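Local coordinates for protein dual function macrocyclase-peptidase POPB (Galerina marginata, PDB 5N4B) that cleaves a toxin precursor peptide after proline and joins the ends of the released intermediate into a macrocycle during amanitin biosynthesis, at residues I207-S212 with D296-G301; G214-R219 with A265-D270; W289-D294 with S300-R305; R305-E310 with I339-S344. The protein carries 1 engineered substitution. All coordinates share one frame; numbering follows the deposited sequence.

Interaction 1: residues I207-S212 with D296-G301; sequences IWTKDS and DGVKSG
Thr209 and Val298 each carry CG2 anti to the carbonyl carbon, beside the backbone N (chi1 51° for the threonine, 175° for the valine), which brings the two CG2 methyls to 3.7 Å from each other. This is the apolar half of the contact. The polar half runs through a water, since no direct hydrogen bond crosses between 207-212 and 296-301. The water accepts from Val298 N at 3.1 Å and donates to Asp211 OD2 at 2.9 Å, with a weak third bond to Thr209 OG1. Thr209 OG1 in turn donates to Asp211 OD1 at 2.6 Å, on the syn side of the carboxylate, so the turn's own hydroxyl holds the acid that faces the water. The type I turn from Thr209 to Ser212 sets this geometry and is closed by Ser212 N to Thr209 O at 2.9 Å. Opposite it, the bare backbone of Gly297 lets its CA lie 3.8 Å from Asp211 OD2. The contact joins two neighbouring sheets of the beta-propeller: the turn leaves edge strand 207-208, the other segment belongs to the loop between strands 287-292 and 305-308, and both Thr209 and Val298 rest on Tyr239 of strand 236-241.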
loop_
_atom_site.group_PDB
_atom_site.type_symbol
_atom_site.label_atom_id
_atom_site.label_comp_id
_atom_site.label_asym_id
_atom_site.label_seq_id
_atom_site.Cartn_x
_atom_site.Cartn_y
_atom_site.Cartn_z
ATOM N N ILE A 207 -17.902 6.431 4.257
ATOM C CA ILE A 207 -18.109 7.884 4.283
ATOM C C ILE A 207 -19.443 8.197 4.950
ATOM O O ILE A 207 -20.504 8.041 4.352
ATOM C CB ILE A 207 -18.037 8.468 2.876
ATOM C CG1 ILE A 207 -16.659 8.219 2.269
ATOM C CG2 ILE A 207 -18.346 9.958 2.884
ATOM C CD1 ILE A 207 -15.535 8.973 2.904
ATOM N N TRP A 208 -19.408 8.666 6.187
ATOM C CA TRP A 208 -20.625 9.064 6.861
ATOM C C TRP A 208 -21.178 10.353 6.289
ATOM O O TRP A 208 -20.438 11.267 5.920
ATOM C CB TRP A 208 -20.350 9.315 8.336
ATOM C CG TRP A 208 -20.120 8.047 9.175
ATOM C CD1 TRP A 208 -18.921 7.401 9.392
ATOM C CD2 TRP A 208 -21.110 7.307 9.901
ATOM N NE1 TRP A 208 -19.114 6.297 10.185
ATOM C CE2 TRP A 208 -20.440 6.213 10.512
ATOM C CE3 TRP A 208 -22.490 7.438 10.096
ATOM C CZ2 TRP A 208 -21.087 5.297 11.309
ATOM C CZ3 TRP A 208 -23.144 6.496 10.884
ATOM C CH2 TRP A 208 -22.456 5.449 11.479
ATOM N N THR A 209 -22.507 10.441 6.270
ATOM C CA THR A 209 -23.134 11.729 6.111
ATOM C C THR A 209 -22.986 12.530 7.406
ATOM O O THR A 209 -22.846 11.970 8.510
ATOM C CB THR A 209 -24.587 11.578 5.675
ATOM O OG1 THR A 209 -25.272 10.662 6.538
ATOM C CG2 THR A 209 -24.674 11.090 4.228
ATOM N N LYS A 210 -22.963 13.857 7.260
ATOM C CA LYS A 210 -22.646 14.729 8.376
ATOM C C LYS A 210 -23.770 14.830 9.396
ATOM O O LYS A 210 -23.546 15.347 10.502
ATOM C CB LYS A 210 -22.184 16.098 7.888
ATOM C CG LYS A 210 -20.705 16.273 7.685
ATOM C CD LYS A 210 -20.025 15.116 7.020
ATOM C CE LYS A 210 -18.520 15.458 6.815
ATOM N NZ LYS A 210 -17.719 14.365 6.166
ATOM N N ASP A 211 -24.947 14.306 9.066
ATOM C CA ASP A 211 -26.029 14.124 10.014
ATOM C C ASP A 211 -25.906 12.846 10.848
ATOM O O ASP A 211 -26.771 12.580 11.686
ATOM C CB ASP A 211 -27.365 14.172 9.255
ATOM C CG ASP A 211 -27.466 13.083 8.166
ATOM O OD1 ASP A 211 -26.670 12.122 8.216
ATOM O OD2 ASP A 211 -28.294 13.229 7.210
ATOM N N SER A 212 -24.865 12.043 10.593
ATOM C CA SER A 212 -24.589 10.794 11.301
ATOM C C SER A 212 -25.688 9.760 11.181
ATOM O O SER A 212 -25.729 8.794 11.961
ATOM C CB SER A 212 -24.256 11.030 12.769
ATOM O OG SER A 212 -23.066 11.802 12.938
ATOM N N ASP A 296 -32.637 16.803 5.143
ATOM C CA ASP A 296 -33.033 15.405 5.307
ATOM C C ASP A 296 -31.968 14.393 4.870
ATOM O O ASP A 296 -32.107 13.208 5.197
ATOM C CB ASP A 296 -34.294 15.158 4.478
ATOM C CG ASP A 296 -35.461 15.976 4.957
ATOM O OD1 ASP A 296 -35.509 16.233 6.176
ATOM O OD2 ASP A 296 -36.303 16.389 4.126
ATOM N N GLY A 297 -30.914 14.814 4.171
ATOM C CA GLY A 297 -29.846 13.885 3.800
ATOM C C GLY A 297 -30.137 13.028 2.570
ATOM O O GLY A 297 -30.941 13.371 1.697
ATOM N N VAL A 298 -29.455 11.881 2.510
ATOM C CA VAL A 298 -29.471 11.039 1.317
ATOM C C VAL A 298 -30.816 10.348 1.178
ATOM O O VAL A 298 -31.308 9.701 2.116
ATOM C CB VAL A 298 -28.346 9.986 1.408
ATOM C CG1 VAL A 298 -28.405 8.997 0.244
ATOM C CG2 VAL A 298 -27.018 10.642 1.453
ATOM N N LYS A 299 -31.402 10.471 -0.013
ATOM C CA LYS A 299 -32.599 9.759 -0.445
ATOM C C LYS A 299 -32.333 9.189 -1.835
ATOM O O LYS A 299 -31.296 9.456 -2.446
ATOM C CB LYS A 299 -33.837 10.673 -0.500
ATOM C CG LYS A 299 -34.392 11.084 0.856
ATOM C CD LYS A 299 -35.704 11.897 0.711
ATOM C CE LYS A 299 -35.438 13.367 0.349
ATOM N NZ LYS A 299 -34.753 14.129 1.450
ATOM N N SER A 300 -33.278 8.395 -2.341
ATOM C CA SER A 300 -33.127 7.868 -3.692
ATOM C C SER A 300 -33.348 9.004 -4.689
ATOM O O SER A 300 -33.928 10.040 -4.362
ATOM C CB SER A 300 -34.177 6.799 -3.972
ATOM O OG SER A 300 -35.474 7.301 -3.713
ATOM N N GLY A 301 -32.837 8.812 -5.904
ATOM C CA GLY A 301 -33.072 9.772 -6.976
ATOM C C GLY A 301 -32.199 11.013 -6.916
ATOM O O GLY A 301 -32.665 12.110 -7.213
HETATM O O HOH W 1 -28.315 11.106 5.233
#

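Interaction 2: residues G214-R219 with A265-D270; sequences GFLYQR and ADTSED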
loop_
_atom_site.group_PDB
_atom_site.type_symbol
_atom_site.label_atom_id
_atom_site.label_comp_id
_atom_site.label_asym_id
_atom_site.label_seq_id
_atom_site.Cartn_x
_atom_site.Cartn_y
_atom_site.Cartn_z
ATOM N N GLY A 214 -26.092 7.687 8.594
ATOM C CA GLY A 214 -25.716 6.555 7.768
ATOM C C GLY A 214 -24.407 6.856 7.076
ATOM O O GLY A 214 -23.823 7.931 7.237
ATOM N N PHE A 215 -24.007 5.916 6.235
ATOM C CA PHE A 215 -22.758 6.036 5.524
ATOM C C PHE A 215 -22.816 5.446 4.137
ATOM O O PHE A 215 -23.586 4.535 3.838
ATOM C CB PHE A 215 -21.595 5.386 6.304
ATOM C CG PHE A 215 -21.836 3.964 6.709
ATOM C CD1 PHE A 215 -21.610 2.932 5.814
ATOM C CD2 PHE A 215 -22.273 3.653 7.981
ATOM C CE1 PHE A 215 -21.848 1.596 6.184
ATOM C CE2 PHE A 215 -22.515 2.333 8.331
ATOM C CZ PHE A 215 -22.318 1.325 7.420
ATOM N N LEU A 216 -21.994 6.008 3.291
ATOM C CA LEU A 216 -21.809 5.505 1.939
ATOM C C LEU A 216 -20.675 4.501 1.918
ATOM O O LEU A 216 -19.673 4.649 2.632
ATOM C CB LEU A 216 -21.496 6.632 0.942
ATOM C CG LEU A 216 -22.674 7.604 0.771
ATOM C CD1 LEU A 216 -22.456 8.847 1.557
ATOM C CD2 LEU A 216 -22.951 7.881 -0.612
ATOM N N TYR A 217 -20.811 3.503 1.056
ATOM C CA TYR A 217 -19.868 2.403 0.890
ATOM C C TYR A 217 -20.087 1.781 -0.486
ATOM O O TYR A 217 -21.205 1.761 -1.006
ATOM C CB TYR A 217 -20.070 1.361 1.995
ATOM C CG TYR A 217 -21.346 0.581 1.854
ATOM C CD1 TYR A 217 -22.586 1.119 2.222
ATOM C CD2 TYR A 217 -21.328 -0.645 1.255
ATOM C CE1 TYR A 217 -23.746 0.416 2.021
ATOM C CE2 TYR A 217 -22.498 -1.350 1.033
ATOM C CZ TYR A 217 -23.703 -0.809 1.396
ATOM O OH TYR A 217 -24.886 -1.518 1.151
ATOM N N GLN A 218 -19.009 1.251 -1.060
ATOM C CA GLN A 218 -19.080 0.556 -2.337
ATOM C C GLN A 218 -19.305 -0.929 -2.102
ATOM O O GLN A 218 -18.615 -1.564 -1.294
ATOM C CB GLN A 218 -17.822 0.760 -3.150
ATOM C CG GLN A 218 -17.887 0.005 -4.488
ATOM C CD GLN A 218 -16.780 0.443 -5.383
ATOM O OE1 GLN A 218 -17.012 1.147 -6.353
ATOM N NE2 GLN A 218 -15.543 0.101 -5.036
ATOM N N ARG A 219 -20.251 -1.489 -2.819
ATOM C CA ARG A 219 -20.425 -2.923 -2.753
ATOM C C ARG A 219 -20.624 -3.536 -4.131
ATOM O O ARG A 219 -20.796 -2.858 -5.143
ATOM C CB ARG A 219 -21.561 -3.335 -1.861
ATOM C CG ARG A 219 -22.834 -2.726 -2.368
ATOM C CD ARG A 219 -24.015 -3.523 -1.961
ATOM N NE ARG A 219 -24.048 -4.871 -2.529
ATOM C CZ ARG A 219 -25.040 -5.708 -2.304
ATOM N NH1 ARG A 219 -26.059 -5.330 -1.534
ATOM N NH2 ARG A 219 -24.989 -6.902 -2.852
ATOM N N ALA A 265 -16.681 8.327 -2.744
ATOM C CA ALA A 265 -17.542 9.399 -2.290
ATOM C C ALA A 265 -16.876 10.228 -1.233
ATOM O O ALA A 265 -15.838 9.870 -0.667
ATOM C CB ALA A 265 -18.875 8.858 -1.749
ATOM N N ASP A 266 -17.456 11.411 -1.039
ATOM C CA ASP A 266 -17.090 12.290 0.073
ATOM C C ASP A 266 -18.309 13.143 0.409
ATOM O O ASP A 266 -19.192 13.342 -0.432
ATOM C CB ASP A 266 -15.912 13.214 -0.285
ATOM C CG ASP A 266 -14.511 12.689 0.150
ATOM O OD1 ASP A 266 -14.353 12.177 1.278
ATOM O OD2 ASP A 266 -13.534 12.823 -0.673
ATOM N N THR A 267 -18.383 13.614 1.647
ATOM C CA THR A 267 -19.469 14.486 2.091
ATOM C C THR A 267 -18.886 15.756 2.706
ATOM O O THR A 267 -17.951 15.701 3.515
ATOM C CB THR A 267 -20.384 13.809 3.087
ATOM O OG1 THR A 267 -19.554 13.278 4.132
ATOM C CG2 THR A 267 -21.187 12.690 2.398
ATOM N N SER A 268 -19.418 16.895 2.299
ATOM C CA SER A 268 -18.917 18.153 2.828
ATOM C C SER A 268 -19.281 18.325 4.301
ATOM O O SER A 268 -20.335 17.879 4.769
ATOM C CB SER A 268 -19.404 19.329 2.002
ATOM O OG SER A 268 -20.798 19.514 2.182
ATOM N N GLU A 269 -18.398 19.014 5.022
ATOM C CA GLU A 269 -18.563 19.253 6.457
ATOM C C GLU A 269 -19.839 19.997 6.789
ATOM O O GLU A 269 -20.450 19.737 7.842
ATOM C CB GLU A 269 -17.380 20.061 6.996
ATOM C CG GLU A 269 -16.067 19.293 7.024
ATOM C CD GLU A 269 -16.115 18.040 7.908
ATOM O OE1 GLU A 269 -16.873 18.021 8.910
ATOM O OE2 GLU A 269 -15.389 17.068 7.575
ATOM N N ASP A 270 -20.264 20.901 5.932
ATOM C CA ASP A 270 -21.438 21.714 6.170
ATOM C C ASP A 270 -22.749 20.996 5.863
ATOM O O ASP A 270 -23.800 21.613 6.018
ATOM C CB ASP A 270 -21.345 23.069 5.435
ATOM C CG ASP A 270 -21.314 22.943 3.923
ATOM O OD1 ASP A 270 -21.488 21.814 3.413
ATOM O OD2 ASP A 270 -21.113 23.985 3.243
#
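Leu216 and Ala265 sit on extended backbones whose CA atoms stay 7.2 Å apart at their nearest, too far for main-chain pairing, and no hydrogen bond links 214-219 with 265-270. What joins them is a small apolar interface between side chains that point at each other from two sheets of the propeller. Leu216 supplies the fork: CD2 comes to 4.3 Å from Ala265 CB, while CD1 comes to 4.1 Å from Thr267 CG2. Because Ala265 and Thr267 alternate with Asp266 along their strand, they present methyls on the same side, and the single leucine spans both. Its second torsion, 101°, is off the usual staggered values and turns the fork so that CD2 faces Ala265 and CD1 faces Thr267. Thr267 divides its side chain by chemistry. Its first torsion (52°) sets CG2 beside the backbone N, where it crosses the leucine at a slant, and directs OG1 to a different set of partners, the carbonyl O of Trp208 and the NZ of Lys210. The hydroxyl therefore ties the same strand to the start of the preceding sheet while the methyl packs. A polar link accompanies the apolar one, since Gln218 OE1 is hydrogen-bonded to Tyr263 N in strand 262-267. Strand 214-219 is flanked by 207-208 and 236-241, strand 262-267 pairs with 273-279, and Leu274 of the latter touches both Leu216 and Thr267.

Interaction 3: residues W289-D294 with S300-R305; sequences WVAELD and SGIHWR
Val290 and Arg305 form an antiparallel hydrogen-bonded pair: Val290 N donates to Arg305 O at 2.9 Å, and Arg305 N to Val290 O at 2.8 Å. Next to this pair Ala291 CB is packed against Ile302 CG2 at 3.4 Å, tighter than usual for two carbons, with His303 O also close and Trp304 CE3 3.8 Å away. Toward Glu292 and His303 no direct hydrogen bond follows. A water takes over, accepting from Glu292 N at 2.9 Å and donating to His303 O at 2.6 Å, so the two segments remain joined as they diverge.

The aromatic layer comes next. Trp289 and Trp304 meet obliquely, their planes at 50°, with Trp289 CE3 placed 3.6 Å from Trp304 CB. The second torsion of Trp289 (-5°) turns its CD1 toward its own CA and the benzo side outward, which carries CE3 to its partner. Ile302 CG2 lies over the centre of one face of the Trp304 ring, and so serves both this indole and the alanine.

More distant residues position the Trp289 ring: Trp289 NE1 is hydrogen-bonded to Asn309 OD1, and Tyr253 meets the Trp289 ring edge-to-face. The contact joins the third and fourth strands of one four-stranded propeller sheet, 287-292 and the edge strand 305-308. Strand 273-279 lies on the other side of 287-292, and Trp304 packs on its Leu274 and Leu276 and on Val252 of strand 250-254 in the preceding sheet.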
loop_
_atom_site.group_PDB
_atom_site.type_symbol
_atom_site.label_atom_id
_atom_site.label_comp_id
_atom_site.label_asym_id
_atom_site.label_seq_id
_atom_site.Cartn_x
_atom_site.Cartn_y
_atom_site.Cartn_z
ATOM N N TRP A 289 -18.615 14.251 -9.727
ATOM C CA TRP A 289 -19.973 14.772 -9.801
ATOM C C TRP A 289 -20.378 15.256 -8.416
ATOM O O TRP A 289 -19.872 14.757 -7.382
ATOM C CB TRP A 289 -20.980 13.736 -10.320
ATOM C CG TRP A 289 -20.762 13.229 -11.727
ATOM C CD1 TRP A 289 -19.840 13.634 -12.636
ATOM C CD2 TRP A 289 -21.525 12.199 -12.352
ATOM N NE1 TRP A 289 -19.973 12.902 -13.800
ATOM C CE2 TRP A 289 -21.013 12.028 -13.651
ATOM C CE3 TRP A 289 -22.588 11.402 -11.922
ATOM C CZ2 TRP A 289 -21.535 11.101 -14.535
ATOM C CZ3 TRP A 289 -23.103 10.447 -12.801
ATOM C CH2 TRP A 289 -22.587 10.343 -14.101
ATOM N N VAL A 290 -21.269 16.246 -8.375
ATOM C CA VAL A 290 -21.641 16.912 -7.139
ATOM C C VAL A 290 -23.144 16.949 -7.018
ATOM O O VAL A 290 -23.820 17.439 -7.921
ATOM C CB VAL A 290 -21.098 18.356 -7.101
ATOM C CG1 VAL A 290 -21.488 19.034 -5.769
ATOM C CG2 VAL A 290 -19.588 18.382 -7.300
ATOM N N ALA A 291 -23.661 16.514 -5.892
ATOM C CA ALA A 291 -25.078 16.595 -5.569
ATOM C C ALA A 291 -25.276 17.522 -4.386
ATOM O O ALA A 291 -24.485 17.526 -3.431
ATOM C CB ALA A 291 -25.689 15.244 -5.213
ATOM N N GLU A 292 -26.367 18.260 -4.397
ATOM C CA GLU A 292 -26.789 19.040 -3.250
ATOM C C GLU A 292 -27.681 18.177 -2.363
ATOM O O GLU A 292 -28.634 17.539 -2.844
ATOM C CB GLU A 292 -27.545 20.273 -3.733
ATOM C CG GLU A 292 -26.676 21.275 -4.454
ATOM C CD GLU A 292 -27.410 22.547 -4.773
ATOM O OE1 GLU A 292 -28.644 22.480 -4.922
ATOM O OE2 GLU A 292 -26.758 23.601 -4.861
ATOM N N LEU A 293 -27.362 18.133 -1.075
ATOM C CA LEU A 293 -28.152 17.444 -0.066
ATOM C C LEU A 293 -29.015 18.458 0.652
ATOM O O LEU A 293 -28.528 19.526 1.044
ATOM C CB LEU A 293 -27.238 16.805 0.981
ATOM C CG LEU A 293 -26.321 15.700 0.504
ATOM C CD1 LEU A 293 -25.360 15.290 1.597
ATOM C CD2 LEU A 293 -27.088 14.531 -0.027
ATOM N N ASP A 294 -30.275 18.106 0.888
ATOM C CA ASP A 294 -31.088 18.977 1.728
ATOM C C ASP A 294 -30.949 18.463 3.159
ATOM O O ASP A 294 -30.250 17.474 3.414
ATOM C CB ASP A 294 -32.541 19.074 1.233
ATOM C CG ASP A 294 -33.265 17.738 1.231
ATOM O OD1 ASP A 294 -32.972 16.893 2.090
ATOM O OD2 ASP A 294 -34.175 17.554 0.393
ATOM N N SER A 300 -33.278 8.395 -2.341
ATOM C CA SER A 300 -33.127 7.868 -3.692
ATOM C C SER A 300 -33.348 9.004 -4.689
ATOM O O SER A 300 -33.928 10.040 -4.362
ATOM C CB SER A 300 -34.177 6.799 -3.972
ATOM O OG SER A 300 -35.474 7.301 -3.713
ATOM N N GLY A 301 -32.837 8.812 -5.904
ATOM C CA GLY A 301 -33.072 9.772 -6.976
ATOM C C GLY A 301 -32.199 11.013 -6.916
ATOM O O GLY A 301 -32.665 12.110 -7.213
ATOM N N ILE A 302 -30.953 10.870 -6.506
ATOM C CA ILE A 302 -30.065 12.022 -6.345
ATOM C C ILE A 302 -29.797 12.687 -7.685
ATOM O O ILE A 302 -29.515 12.029 -8.694
ATOM C CB ILE A 302 -28.768 11.515 -5.711
ATOM C CG1 ILE A 302 -28.992 11.239 -4.259
ATOM C CG2 ILE A 302 -27.668 12.560 -5.849
ATOM C CD1 ILE A 302 -27.935 10.343 -3.706
ATOM N N HIS A 303 -29.791 14.017 -7.678
ATOM C CA HIS A 303 -29.477 14.809 -8.846
ATOM C C HIS A 303 -27.972 15.100 -8.848
ATOM O O HIS A 303 -27.479 15.852 -8.007
ATOM C CB HIS A 303 -30.299 16.080 -8.867
ATOM C CG HIS A 303 -30.038 16.914 -10.066
ATOM N ND1 HIS A 303 -29.839 16.369 -11.318
ATOM C CD2 HIS A 303 -29.917 18.251 -10.212
ATOM C CE1 HIS A 303 -29.600 17.336 -12.181
ATOM N NE2 HIS A 303 -29.657 18.488 -11.543
ATOM N N TRP A 304 -27.261 14.538 -9.818
ATOM C CA TRP A 304 -25.832 14.791 -9.982
ATOM C C TRP A 304 -25.588 15.913 -10.964
ATOM O O TRP A 304 -26.037 15.845 -12.115
ATOM C CB TRP A 304 -25.139 13.542 -10.490
ATOM C CG TRP A 304 -25.217 12.407 -9.598
ATOM C CD1 TRP A 304 -25.938 11.251 -9.774
ATOM C CD2 TRP A 304 -24.573 12.281 -8.324
ATOM N NE1 TRP A 304 -25.768 10.436 -8.719
ATOM C CE2 TRP A 304 -24.935 11.025 -7.800
ATOM C CE3 TRP A 304 -23.705 13.104 -7.585
ATOM C CZ2 TRP A 304 -24.458 10.564 -6.586
ATOM C CZ3 TRP A 304 -23.236 12.615 -6.350
ATOM C CH2 TRP A 304 -23.629 11.377 -5.880
ATOM N N ARG A 305 -24.775 16.888 -10.543
ATOM C CA ARG A 305 -24.179 17.858 -11.435
ATOM C C ARG A 305 -22.831 17.314 -11.903
ATOM O O ARG A 305 -21.946 17.041 -11.085
ATOM C CB ARG A 305 -23.968 19.188 -10.725
ATOM C CG ARG A 305 -23.366 20.277 -11.590
ATOM C CD ARG A 305 -23.301 21.570 -10.869
ATOM N NE ARG A 305 -22.722 22.600 -11.703
ATOM C CZ ARG A 305 -22.650 23.886 -11.352
ATOM N NH1 ARG A 305 -23.116 24.306 -10.189
ATOM N NH2 ARG A 305 -22.111 24.770 -12.189
HETATM O O HOH W 2 -28.184 17.976 -6.594
#

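Interaction 4: residues R305-E310 with I339-S344; sequences RKVVNE and ITIDLS
Leu343 meets the guanidinium of Arg305 in two ways at once: its carbonyl O lies in the guanidinium plane while its CD2 sits over one face, offset toward the rim. The contact links consecutive sheets of the beta-propeller, the last strand of one (305-308) and strand 337-342 of the next. The fully extended arginine chain carries NH1 across to Leu343 O, 2.9 Å away, and the donor lies on a lone pair of that carbonyl. With NH2 hydrogen-bonded to Lys345 O, both terminal nitrogens grip the backbone of the loop after the strand, which should fix the rotation of the group.

Val307 fills the apolar side. It stands where the chain turns a corner after an inverse gamma turn centred on Lys306, and its two methyls divide the work: CG1 meets Ile341 CD1 tip to tip at 4.1 Å, while CG2 lies 4.0 Å from Leu343 CD2, the side chains crossing at about a right angle. The same leucine methyl thus touches both the valine and the guanidinium. The loop holding Leu343 O is shaped by an Asx turn, in which Asp342 OD1 receives Ser344 N at 2.9 Å and Ser344 OG at 2.7 Å, both from the same face of the carboxylate.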
loop_
_atom_site.group_PDB
_atom_site.type_symbol
_atom_site.label_atom_id
_atom_site.label_comp_id
_atom_site.label_asym_id
_atom_site.label_seq_id
_atom_site.Cartn_x
_atom_site.Cartn_y
_atom_site.Cartn_z
ATOM N N ARG A 305 -24.775 16.888 -10.543
ATOM C CA ARG A 305 -24.179 17.858 -11.435
ATOM C C ARG A 305 -22.831 17.314 -11.903
ATOM O O ARG A 305 -21.946 17.041 -11.085
ATOM C CB ARG A 305 -23.968 19.188 -10.725
ATOM C CG ARG A 305 -23.366 20.277 -11.590
ATOM C CD ARG A 305 -23.301 21.570 -10.869
ATOM N NE ARG A 305 -22.722 22.600 -11.703
ATOM C CZ ARG A 305 -22.650 23.886 -11.352
ATOM N NH1 ARG A 305 -23.116 24.306 -10.189
ATOM N NH2 ARG A 305 -22.111 24.770 -12.189
ATOM N N LYS A 306 -22.662 17.183 -13.212
ATOM C CA LYS A 306 -21.531 16.468 -13.822
ATOM C C LYS A 306 -20.361 17.433 -14.047
ATOM O O LYS A 306 -19.950 17.733 -15.164
ATOM C CB LYS A 306 -21.979 15.751 -15.086
ATOM C CG LYS A 306 -23.081 14.717 -14.848
ATOM C CD LYS A 306 -23.486 14.022 -16.182
ATOM C CE LYS A 306 -24.604 13.011 -15.999
ATOM N NZ LYS A 306 -24.982 12.544 -17.391
ATOM N N VAL A 307 -19.765 17.837 -12.926
ATOM C CA VAL A 307 -18.776 18.912 -12.928
ATOM C C VAL A 307 -17.542 18.522 -13.721
ATOM O O VAL A 307 -17.054 19.300 -14.555
ATOM C CB VAL A 307 -18.434 19.347 -11.496
ATOM C CG1 VAL A 307 -17.338 20.342 -11.469
ATOM C CG2 VAL A 307 -19.649 19.938 -10.838
ATOM N N VAL A 308 -16.983 17.346 -13.440
ATOM C CA VAL A 308 -15.901 16.754 -14.229
ATOM C C VAL A 308 -16.472 15.498 -14.861
ATOM O O VAL A 308 -16.786 14.524 -14.162
ATOM C CB VAL A 308 -14.653 16.438 -13.379
ATOM C CG1 VAL A 308 -13.592 15.712 -14.221
ATOM C CG2 VAL A 308 -14.052 17.700 -12.742
ATOM N N ASN A 309 -16.637 15.510 -16.190
ATOM C CA ASN A 309 -17.332 14.432 -16.869
ATOM C C ASN A 309 -16.535 13.804 -18.008
ATOM O O ASN A 309 -17.113 13.090 -18.829
ATOM C CB ASN A 309 -18.697 14.887 -17.366
ATOM C CG ASN A 309 -19.642 13.758 -17.532
ATOM O OD1 ASN A 309 -19.649 12.800 -16.750
ATOM N ND2 ASN A 309 -20.469 13.849 -18.581
ATOM N N GLU A 310 -15.227 13.986 -18.028
ATOM C CA GLU A 310 -14.332 13.227 -18.894
ATOM C C GLU A 310 -13.119 12.858 -18.060
ATOM O O GLU A 310 -12.773 13.557 -17.098
ATOM C CB GLU A 310 -13.900 14.049 -20.126
ATOM C CG GLU A 310 -13.343 15.415 -19.735
ATOM C CD GLU A 310 -12.612 16.187 -20.860
ATOM O OE1 GLU A 310 -12.981 16.020 -22.049
ATOM O OE2 GLU A 310 -11.639 16.930 -20.538
ATOM N N ILE A 339 -7.047 23.949 -6.712
ATOM C CA ILE A 339 -7.935 24.833 -7.432
ATOM C C ILE A 339 -9.186 25.082 -6.594
ATOM O O ILE A 339 -9.511 24.358 -5.646
ATOM C CB ILE A 339 -8.326 24.293 -8.832
ATOM C CG1 ILE A 339 -9.072 22.966 -8.672
ATOM C CG2 ILE A 339 -7.115 24.144 -9.730
ATOM C CD1 ILE A 339 -9.734 22.509 -9.984
ATOM N N THR A 340 -9.917 26.134 -6.963
ATOM C CA THR A 340 -11.296 26.299 -6.555
ATOM C C THR A 340 -12.195 26.197 -7.777
ATOM O O THR A 340 -11.860 26.706 -8.850
ATOM C CB THR A 340 -11.516 27.632 -5.839
ATOM O OG1 THR A 340 -11.160 28.748 -6.699
ATOM C CG2 THR A 340 -10.732 27.691 -4.518
ATOM N N ILE A 341 -13.362 25.559 -7.593
ATOM C CA ILE A 341 -14.445 25.508 -8.590
ATOM C C ILE A 341 -15.631 26.155 -7.896
ATOM O O ILE A 341 -16.086 25.680 -6.843
ATOM C CB ILE A 341 -14.755 24.079 -9.071
ATOM C CG1 ILE A 341 -13.539 23.419 -9.764
ATOM C CG2 ILE A 341 -15.958 24.103 -10.045
ATOM C CD1 ILE A 341 -13.735 22.022 -10.315
ATOM N N ASP A 342 -16.108 27.268 -8.451
ATOM C CA ASP A 342 -17.211 28.028 -7.888
ATOM C C ASP A 342 -18.520 27.555 -8.529
ATOM O O ASP A 342 -18.764 27.775 -9.722
ATOM C CB ASP A 342 -16.971 29.522 -8.115
ATOM C CG ASP A 342 -17.976 30.376 -7.450
ATOM O OD1 ASP A 342 -19.086 29.898 -7.148
ATOM O OD2 ASP A 342 -17.661 31.552 -7.163
ATOM N N LEU A 343 -19.304 26.812 -7.768
ATOM C CA LEU A 343 -20.528 26.211 -8.271
ATOM C C LEU A 343 -21.701 27.170 -8.269
ATOM O O LEU A 343 -22.797 26.764 -8.672
ATOM C CB LEU A 343 -20.845 24.984 -7.405
ATOM C CG LEU A 343 -19.808 23.849 -7.461
ATOM C CD1 LEU A 343 -20.244 22.692 -6.552
ATOM C CD2 LEU A 343 -19.589 23.371 -8.866
ATOM N N SER A 344 -21.545 28.403 -7.787
ATOM C CA SER A 344 -22.667 29.341 -7.890
ATOM C C SER A 344 -22.918 29.786 -9.313
ATOM O O SER A 344 -23.948 30.414 -9.550
ATOM C CB SER A 344 -22.436 30.546 -6.973
ATOM O OG SER A 344 -21.399 31.338 -7.492
#

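Overall arrangement
All four contacts lie in the beta-propeller, away from the catalytic residues, and together they follow three consecutive sheets. Interaction 3 works within one sheet and alone has main-chain bonds between its segments; the others join neighbouring sheets through side chains or water. Interactions 1 and 2 tie the same pair of sheets, with centres 7 Å apart, and meet through Ile207 O and Leu216 N; both are buried, interaction 2 purely apolar and interaction 1 partly water-mediated. Interactions 3 and 4 are only partly buried and share Arg305, whose backbone serves the first and whose guanidinium serves the second. Interaction 4 adds a bond from a charged side chain to the main chain, which the buried contacts lack.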